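PDB 4DBD: orotidine 5'-phosphate decarboxylase from Sulfolobus solfataricus, which probably catalyses the decarboxylation of orotidine 5'-monophosphate to UMP, the last step of de novo UMP synthesis, as a homodimeric TIM barrel. Local coordinates for residues A[12-16]-A[17-21]; A[31-34]-A[35-39]; A[184-187]-A[188-191]. All blocks are in the same frame, centred on the assembly; numbering follows the deposited sequence.

Contact 1. Residues A[12-16]-A[17-21]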
# COMPACT_ATOMS: atom_id res chain seq x y z
N LYS A 12 -3.59 -15.99 3.71
CA LYS A 12 -4.83 -16.76 3.72
C LYS A 12 -5.09 -17.17 5.16
O LYS A 12 -4.14 -17.40 5.92
CB LYS A 12 -4.70 -18.02 2.86
CG LYS A 12 -4.97 -17.81 1.38
CD LYS A 12 -4.95 -19.17 0.69
CE LYS A 12 -5.34 -19.09 -0.77
NZ LYS A 12 -5.22 -20.44 -1.39
N PRO A 13 -6.37 -17.28 5.54
CA PRO A 13 -6.75 -17.68 6.90
C PRO A 13 -6.19 -19.04 7.32
O PRO A 13 -6.27 -20.00 6.56
CB PRO A 13 -8.28 -17.75 6.82
CG PRO A 13 -8.64 -16.77 5.74
CD PRO A 13 -7.54 -16.91 4.72
N LEU A 14 -5.62 -19.09 8.52
CA LEU A 14 -5.33 -20.35 9.19
C LEU A 14 -6.11 -20.38 10.51
O LEU A 14 -6.37 -19.34 11.11
CB LEU A 14 -3.83 -20.51 9.47
CG LEU A 14 -2.95 -20.89 8.28
CD1 LEU A 14 -1.55 -21.25 8.74
CD2 LEU A 14 -3.56 -22.06 7.52
N SER A 15 -6.48 -21.57 10.98
CA SER A 15 -7.30 -21.67 12.18
C SER A 15 -6.51 -21.28 13.42
O SER A 15 -5.29 -21.34 13.44
CB SER A 15 -7.83 -23.09 12.36
OG SER A 15 -6.89 -23.88 13.06
N TYR A 16 -7.23 -20.90 14.48
CA TYR A 16 -6.58 -20.51 15.71
C TYR A 16 -5.76 -21.64 16.30
O TYR A 16 -4.68 -21.42 16.83
CB TYR A 16 -7.62 -20.02 16.73
CG TYR A 16 -7.01 -19.39 17.96
CD1 TYR A 16 -6.65 -18.05 17.96
CD2 TYR A 16 -6.78 -20.13 19.12
CE1 TYR A 16 -6.08 -17.46 19.08
CE2 TYR A 16 -6.23 -19.55 20.24
CZ TYR A 16 -5.88 -18.21 20.22
OH TYR A 16 -5.31 -17.63 21.34
N GLN A 17 -6.29 -22.87 16.23
CA GLN A 17 -5.58 -24.01 16.81
C GLN A 17 -4.23 -24.25 16.12
O GLN A 17 -3.23 -24.49 16.79
CB GLN A 17 -6.45 -25.27 16.77
CG GLN A 17 -7.79 -25.10 17.47
CD GLN A 17 -7.65 -24.58 18.89
OE1 GLN A 17 -6.73 -24.97 19.62
NE2 GLN A 17 -8.55 -23.68 19.29
N VAL A 18 -4.22 -24.16 14.79
CA VAL A 18 -2.97 -24.27 14.03
C VAL A 18 -1.94 -23.23 14.47
O VAL A 18 -0.77 -23.55 14.72
CB VAL A 18 -3.23 -24.11 12.51
CG1 VAL A 18 -1.92 -23.95 11.74
CG2 VAL A 18 -4.04 -25.28 11.98
N LEU A 19 -2.37 -21.98 14.57
CA LEU A 19 -1.46 -20.90 14.94
C LEU A 19 -0.87 -21.12 16.33
O LEU A 19 0.27 -20.75 16.59
CB LEU A 19 -2.16 -19.54 14.84
CG LEU A 19 -2.69 -19.22 13.43
CD1 LEU A 19 -3.53 -17.95 13.41
CD2 LEU A 19 -1.53 -19.12 12.45
N LYS A 20 -1.63 -21.74 17.23
CA LYS A 20 -1.14 -21.98 18.59
C LYS A 20 0.02 -22.97 18.66
O LYS A 20 0.89 -22.84 19.52
CB LYS A 20 -2.28 -22.39 19.53
CG LYS A 20 -3.25 -21.27 19.86
CD LYS A 20 -2.54 -20.11 20.56
CE LYS A 20 -2.03 -20.52 21.94
NZ LYS A 20 -1.38 -19.38 22.67
N GLU A 21 0.04 -23.95 17.75
CA GLU A 21 1.18 -24.85 17.65
C GLU A 21 2.37 -24.16 17.02
O GLU A 21 3.52 -24.35 17.43
CB GLU A 21 0.83 -26.09 16.82
CG GLU A 21 0.01 -27.13 17.58
CD GLU A 21 0.64 -27.55 18.90
OE1 GLU A 21 1.72 -28.18 18.88
OE2 GLU A 21 0.05 -27.23 19.96

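Contact 2. Residues A[31-34]-A[35-39]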
# COMPACT_ATOMS: atom_id res chain seq x y z
N VAL A 31 0.81 -10.16 8.90
CA VAL A 31 -0.59 -10.07 8.50
C VAL A 31 -0.74 -9.09 7.34
O VAL A 31 -0.32 -7.95 7.44
CB VAL A 31 -1.44 -9.54 9.68
CG1 VAL A 31 -2.88 -9.42 9.27
CG2 VAL A 31 -1.28 -10.45 10.90
N GLY A 32 -1.37 -9.53 6.25
CA GLY A 32 -1.51 -8.71 5.06
C GLY A 32 -2.93 -8.24 4.77
O GLY A 32 -3.87 -8.59 5.48
N LEU A 33 -3.07 -7.43 3.72
CA LEU A 33 -4.40 -6.99 3.29
C LEU A 33 -5.29 -8.14 2.82
O LEU A 33 -6.51 -8.12 3.05
CB LEU A 33 -4.29 -5.93 2.20
CG LEU A 33 -4.35 -4.48 2.69
CD1 LEU A 33 -3.83 -3.53 1.63
CD2 LEU A 33 -5.79 -4.14 3.10
N PRO A 34 -4.70 -9.16 2.15
CA PRO A 34 -5.59 -10.24 1.71
C PRO A 34 -6.34 -10.88 2.88
O PRO A 34 -7.52 -11.24 2.72
CB PRO A 34 -4.62 -11.25 1.10
CG PRO A 34 -3.48 -10.38 0.59
CD PRO A 34 -3.33 -9.32 1.64
N LEU A 35 -5.68 -11.03 4.02
CA LEU A 35 -6.31 -11.65 5.19
C LEU A 35 -7.36 -10.73 5.77
O LEU A 35 -8.51 -11.15 6.01
CB LEU A 35 -5.27 -11.97 6.27
CG LEU A 35 -5.82 -12.62 7.54
CD1 LEU A 35 -6.24 -14.05 7.24
CD2 LEU A 35 -4.80 -12.61 8.66
N VAL A 36 -6.98 -9.48 6.01
CA VAL A 36 -7.90 -8.52 6.60
C VAL A 36 -9.15 -8.33 5.73
O VAL A 36 -10.25 -8.19 6.25
CB VAL A 36 -7.20 -7.18 6.87
CG1 VAL A 36 -8.20 -6.15 7.39
CG2 VAL A 36 -6.07 -7.38 7.87
N LEU A 37 -9.00 -8.37 4.41
CA LEU A 37 -10.17 -8.30 3.52
C LEU A 37 -10.98 -9.61 3.45
O LEU A 37 -12.17 -9.59 3.16
CB LEU A 37 -9.77 -7.84 2.11
CG LEU A 37 -9.04 -6.50 2.01
CD1 LEU A 37 -8.61 -6.24 0.58
CD2 LEU A 37 -9.91 -5.34 2.51
N ASP A 38 -10.33 -10.74 3.71
CA ASP A 38 -11.04 -12.03 3.70
C ASP A 38 -11.84 -12.19 4.99
O ASP A 38 -13.06 -12.33 4.96
CB ASP A 38 -10.06 -13.20 3.53
CG ASP A 38 -9.67 -13.44 2.08
OD1 ASP A 38 -10.47 -13.11 1.17
OD2 ASP A 38 -8.55 -13.97 1.84
N LEU A 39 -11.14 -12.15 6.12
CA LEU A 39 -11.77 -12.35 7.43
C LEU A 39 -12.51 -11.12 7.91
O LEU A 39 -13.46 -11.22 8.70
CB LEU A 39 -10.72 -12.72 8.48
CG LEU A 39 -9.94 -14.01 8.29
CD1 LEU A 39 -9.11 -14.29 9.54
CD2 LEU A 39 -10.88 -15.17 8.00

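Contact 3. Residues A[184-187]-A[188-191]. With SO4 (sulfate ion), chain B.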
# COMPACT_ATOMS: atom_id res chain seq x y z
N GLU A 184 13.26 -15.32 7.68
CA GLU A 184 12.65 -15.54 6.37
C GLU A 184 11.14 -15.51 6.44
O GLU A 184 10.51 -16.16 7.30
CB GLU A 184 13.15 -16.86 5.75
CG GLU A 184 14.49 -16.69 5.06
CD GLU A 184 15.10 -17.99 4.55
OE1 GLU A 184 14.36 -18.94 4.19
OE2 GLU A 184 16.34 -18.06 4.52
N ILE A 185 10.55 -14.74 5.54
CA ILE A 185 9.10 -14.63 5.44
C ILE A 185 8.60 -15.64 4.44
O ILE A 185 9.00 -15.63 3.27
CB ILE A 185 8.70 -13.23 4.99
CG1 ILE A 185 9.09 -12.22 6.06
CG2 ILE A 185 7.20 -13.18 4.69
CD1 ILE A 185 9.18 -10.80 5.59
N ILE A 186 7.71 -16.50 4.90
CA ILE A 186 7.22 -17.63 4.12
C ILE A 186 5.71 -17.69 4.19
O ILE A 186 5.12 -17.67 5.28
CB ILE A 186 7.85 -18.94 4.62
CG1 ILE A 186 9.38 -18.78 4.67
CG2 ILE A 186 7.45 -20.11 3.72
CD1 ILE A 186 10.11 -19.95 5.28
N GLY A 187 5.08 -17.72 3.02
CA GLY A 187 3.63 -17.72 2.93
C GLY A 187 3.10 -19.03 2.39
O GLY A 187 2.89 -19.98 3.14
N ARG A 188 2.92 -19.08 1.07
CA ARG A 188 2.24 -20.21 0.42
C ARG A 188 2.84 -21.58 0.76
O ARG A 188 2.10 -22.56 0.91
CB ARG A 188 2.22 -20.02 -1.10
CG ARG A 188 1.11 -19.09 -1.58
CD ARG A 188 1.31 -18.68 -3.01
NE ARG A 188 2.31 -17.63 -3.13
CZ ARG A 188 2.62 -17.03 -4.27
NH1 ARG A 188 2.01 -17.39 -5.39
NH2 ARG A 188 3.54 -16.06 -4.29
N SER A 189 4.16 -21.64 0.85
CA SER A 189 4.85 -22.88 1.20
C SER A 189 4.25 -23.52 2.47
O SER A 189 4.26 -24.73 2.62
CB SER A 189 6.34 -22.62 1.40
OG SER A 189 6.97 -22.33 0.16
N ILE A 190 3.73 -22.69 3.36
CA ILE A 190 3.13 -23.19 4.60
C ILE A 190 1.61 -23.24 4.52
O ILE A 190 1.00 -24.30 4.71
CB ILE A 190 3.56 -22.32 5.81
CG1 ILE A 190 5.07 -22.50 6.06
CG2 ILE A 190 2.72 -22.64 7.05
CD1 ILE A 190 5.73 -21.37 6.81
N TYR A 191 0.97 -22.10 4.25
CA TYR A 191 -0.48 -22.04 4.38
C TYR A 191 -1.26 -22.77 3.28
O TYR A 191 -2.46 -23.06 3.46
CB TYR A 191 -1.00 -20.60 4.62
CG TYR A 191 -0.85 -19.61 3.49
CD1 TYR A 191 -1.60 -19.73 2.33
CD2 TYR A 191 0.02 -18.52 3.60
CE1 TYR A 191 -1.47 -18.81 1.29
CE2 TYR A 191 0.15 -17.59 2.56
CZ TYR A 191 -0.61 -17.74 1.41
OH TYR A 191 -0.51 -16.84 0.37
S SO4 B . 4.67 -16.21 -0.48
O1 SO4 B . 4.45 -14.90 0.13
O2 SO4 B . 3.40 -16.91 -0.62
O3 SO4 B . 5.27 -16.05 -1.81
O4 SO4 B . 5.58 -16.99 0.37

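Contact 1. Residues A[12-16]-A[17-21]
Ser-15 caps the N-terminus of helix 16-22 by taking the backbone N-H of Val-18 on its side chain. This is a serine N-cap, placed where the loop after strand 6-10 turns into the first helix of the TIM barrel. Ser-15 OG lies 3.2 Å from Val-18 N, and the bond is almost straight at 173°. The torsion is what puts it there: chi1 of 86° sets OG between the backbone N and the carbonyl carbon, turned to the open end of the helix. The hydroxyl thus serves an early N-H that has no earlier turn of helix to bond to.

Two backbone bonds start the helix behind the cap. Leu-19 N donates to Ser-15 O at 3.2 Å, and Lys-20 N donates to Tyr-16 O at 3.1 Å.

Leucine and valine groups meet on a different side of the turn from Tyr-16. Leu-14 CB meets Leu-19 CD2 at 4.0 Å, and Leu-14 CD1 comes to 4.1 Å from Val-18 CG1. Leu-14 and Leu-19 also touch Leu-8 of strand 6-10, which places this side of the turn against the barrel strand.

Tyr-16 and Lys-20 run side by side and point the same way. Lys-20 CG and CD lie obliquely against the ring, CD about equally near Tyr-16 CE2 and Tyr-16 OH. Lys-20 NZ goes on to a salt bridge with Glu-23, and both side chains touch Leu-51. With an alanine in place of Tyr-16, the Lys-20 methylenes would probably lose their flat neighbour and that chain could swing more freely. The closest approach of the two side chains is 3.5 Å, between Tyr-16 CE2 and Lys-20 CG.

Contact 2. Residues A[31-34]-A[35-39]
The second beta-alpha junction of the TIM barrel passes here from strand 28-32 into helix 33-39, with Gly-32 as the N-cap residue. Its carbonyl begins the helix. Gly-32 O accepts from Val-36 N at 3.3 Å in a nearly straight bond of 174°, and more weakly from Leu-35 N. One residue on, Leu-37 N donates to Leu-33 O at 2.8 Å. Pro-34 sits in the first turn, where its lack of an N-H costs no helix bond. Its own carbonyl takes a weak bond from Asp-38 N.

At the end of the strand, Val-31 CG1 touches two helix residues at once. It lies 3.8 Å from Leu-35 CD2 and 4.0 Å from Val-36 CG2, and the two valines cross at about a right angle. Leu-35 reaches it with CG anti to the backbone N (chi1 -180°) and the chain turned at chi2. On another side, Leu-33 CD2 approaches Leu-37 CG at 4.2 Å.

The second subunit meets this helix. Leu-33 packs on Leu-33 of that subunit, and Leu-37 on its Ile-72. Asp-38 OD1 makes a salt bridge to Arg-75 of the second subunit.

The contact itself is made of aliphatic groups and main-chain bonds. Its one charged side chain is directed to the dimer partner, so the charge of Asp-38 is probably balanced by that arginine across the interface.

Contact 3. Residues A[184-187]-A[188-191]
The carbonyl of Gly-187 starts helix 188-191, its O accepting from Ile-190 N at 2.8 Å and from Tyr-191 N at 3.1 Å, the two donors coming from opposite faces of its plane. Ile-186, at the end of strand 183-186, packs against the turn through CG2. That methyl meets Ser-189 CB at 3.6 Å and Ile-190 CD1 at 3.8 Å. Tyr-191 brings ring atoms CD2 and CE2 against Gly-187 C, with Arg-188 CA over the centre of one ring face.

A sulfate ion, probably from the crystallisation liquor, sits at the helix start. Gly-187 N donates to sulfate O4 at 2.8 Å. Arg-188 grips sulfate O2 twice, through its backbone N and its NE, each at 2.8 Å. Arg-188 NH2 bonds sulfate O3 at 3.0 Å. The arginine bends at chi3 (-79°) so that its guanidinium presents its edge to the ion, with the sulfur in plane. Gln-169 NE2 holds the sulfate as well. Tyr-67 of the second subunit forms a cation-pi contact with Arg-188 and a hydrogen bond with Tyr-191 OH.

Gly-187 and Arg-188 are predicted substrate-binding residues. A glycine N-cap with backbone N-H groups and an arginine round a tetrahedral anion is consistent with the phosphate-binding site of TIM-barrel enzymes, the sulfate probably marking the place of the substrate phosphate.

All three contacts lie where a barrel strand gives way to a helix. Contact 1 is at the surface, contact 2 is buried and contact 3 is partly buried. In contact 1 a serine hydroxyl caps the helix. In contacts 2 and 3 the N-cap is a glycine, and only contact 3 binds an anion there. Contact 2 is mainly aliphatic, and both it and contact 3 also meet the second subunit. The loop of contact 1 lies against both others: Pro-13 packs on Leu-35 and Leu-39 of contact 2, and Lys-12 and Leu-14 pack on Tyr-191 of contact 3. Contacts 2 and 3 do not touch each other.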